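Local coordinates for protein group 3 allergen SMIPP-S Yv6023A04 (Sarcoptes scabiei type hominis, PDB 3H7O) that adopts the chymotrypsin-like fold of S1 serine proteases, but is an inactivated paralogue probably lacking proteolytic activity, at residues T157-G160 against P161-L164. The protein carries 3 engineered substitutions. Numbering follows the deposited sequence.
Sequences TKYG and PIFL
Pro161 follows Gly160 at the corners of a tight turn that brings Ile162 back to Tyr159. Gly160 is the first residue to leave the helix 152-159, and it does so with a positive phi of 56°. The second position of this turn needs such a phi, which glycine adopts easily. The ring of Pro161 restrains its own phi to about -74°, which suits the third position. Ile162 then closes the turn. Its backbone N donates to Tyr159 O at 3.1 Å, with an angle of 159° at the hydrogen. The donor sits above the carbonyl plane of Tyr159. This is a type II' beta turn, and it reverses the chain at the end of the helix. The turn belongs to the C-terminal half of the chymotrypsin-like fold, between helix 152-159 and strand 168-172. Ile162 also packs its side chain on the tyrosine. Its CG2 branch is anti to the backbone N, which turns this methyl to ring atom CD2 of Tyr159, 4.0 Å away. Ile162 CB stands 3.4 Å from Tyr159 O. The side chain of Leu164 points back at the helix end and crosses Tyr159 at about a right angle. Its CD1 methyl approaches Tyr159 CG at 4.0 Å and meets the ring obliquely. Val210 of strand 209-213 touches both Tyr159 and Leu164. The hydroxyl of Tyr159 is hydrogen-bonded to Pro208 O, and Leu164 O accepts a bond from Arg156 NE.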
loop_
_atom_site.group_PDB
_atom_site.type_symbol
_atom_site.label_atom_id
_atom_site.label_comp_id
_atom_site.label_asym_id
_atom_site.label_seq_id
_atom_site.Cartn_x
_atom_site.Cartn_y
_atom_site.Cartn_z
ATOM N N THR A 157 5.305 -15.822 15.431
ATOM C CA THR A 157 6.232 -16.947 15.615
ATOM C C THR A 157 6.819 -17.419 14.274
ATOM O O THR A 157 7.977 -17.825 14.216
ATOM C CB THR A 157 5.648 -18.120 16.474
ATOM O OG1 THR A 157 6.480 -19.282 16.355
ATOM C CG2 THR A 157 4.243 -18.490 16.055
ATOM N N LYS A 158 6.031 -17.327 13.204
ATOM C CA LYS A 158 6.513 -17.675 11.864
ATOM C C LYS A 158 7.583 -16.703 11.365
ATOM O O LYS A 158 8.504 -17.104 10.652
ATOM C CB LYS A 158 5.356 -17.761 10.866
ATOM C CG LYS A 158 4.537 -19.029 11.005
ATOM C CD LYS A 158 3.364 -19.059 10.045
ATOM C CE LYS A 158 2.569 -20.335 10.220
ATOM N NZ LYS A 158 1.461 -20.437 9.237
ATOM N N TYR A 159 7.461 -15.435 11.750
ATOM C CA TYR A 159 8.447 -14.418 11.385
ATOM C C TYR A 159 9.710 -14.464 12.245
ATOM O O TYR A 159 10.705 -13.808 11.927
ATOM C CB TYR A 159 7.815 -13.023 11.389
ATOM C CG TYR A 159 7.239 -12.643 10.046
ATOM C CD1 TYR A 159 6.000 -13.137 9.626
ATOM C CD2 TYR A 159 7.942 -11.801 9.185
ATOM C CE1 TYR A 159 5.473 -12.793 8.376
ATOM C CE2 TYR A 159 7.423 -11.446 7.943
ATOM C CZ TYR A 159 6.193 -11.943 7.541
ATOM O OH TYR A 159 5.689 -11.580 6.306
ATOM N N GLY A 160 9.659 -15.247 13.321
ATOM C CA GLY A 160 10.825 -15.538 14.156
ATOM C C GLY A 160 11.529 -14.314 14.714
ATOM O O GLY A 160 10.935 -13.556 15.477
ATOM N N PRO A 161 12.803 -14.110 14.331
ATOM C CA PRO A 161 13.608 -12.998 14.851
ATOM C C PRO A 161 13.224 -11.625 14.293
ATOM O O PRO A 161 13.743 -10.615 14.765
ATOM C CB PRO A 161 15.030 -13.365 14.413
ATOM C CG PRO A 161 14.841 -14.184 13.188
ATOM C CD PRO A 161 13.583 -14.973 13.424
ATOM N N ILE A 162 12.338 -11.595 13.297
ATOM C CA ILE A 162 11.870 -10.345 12.697
ATOM C C ILE A 162 10.779 -9.721 13.566
ATOM O O ILE A 162 9.714 -10.316 13.770
ATOM C CB ILE A 162 11.354 -10.551 11.243
ATOM C CG1 ILE A 162 12.520 -10.907 10.307
ATOM C CG2 ILE A 162 10.601 -9.309 10.743
ATOM C CD1 ILE A 162 12.105 -11.310 8.895
ATOM N N PHE A 163 11.051 -8.521 14.076
ATOM C CA PHE A 163 10.088 -7.826 14.924
ATOM C C PHE A 163 8.868 -7.367 14.135
ATOM O O PHE A 163 8.989 -6.735 13.078
ATOM C CB PHE A 163 10.722 -6.628 15.649
ATOM C CG PHE A 163 9.734 -5.814 16.446
ATOM C CD1 PHE A 163 9.365 -6.207 17.730
ATOM C CD2 PHE A 163 9.162 -4.666 15.907
ATOM C CE1 PHE A 163 8.441 -5.465 18.470
ATOM C CE2 PHE A 163 8.236 -3.917 16.639
ATOM C CZ PHE A 163 7.878 -4.322 17.924
ATOM N N LEU A 164 7.693 -7.688 14.668
ATOM C CA LEU A 164 6.435 -7.146 14.163
ATOM C C LEU A 164 5.746 -6.402 15.294
ATOM O O LEU A 164 5.612 -6.932 16.393
ATOM C CB LEU A 164 5.521 -8.258 13.647
ATOM C CG LEU A 164 5.967 -9.104 12.450
ATOM C CD1 LEU A 164 4.945 -10.192 12.205
ATOM C CD2 LEU A 164 6.136 -8.248 11.211
#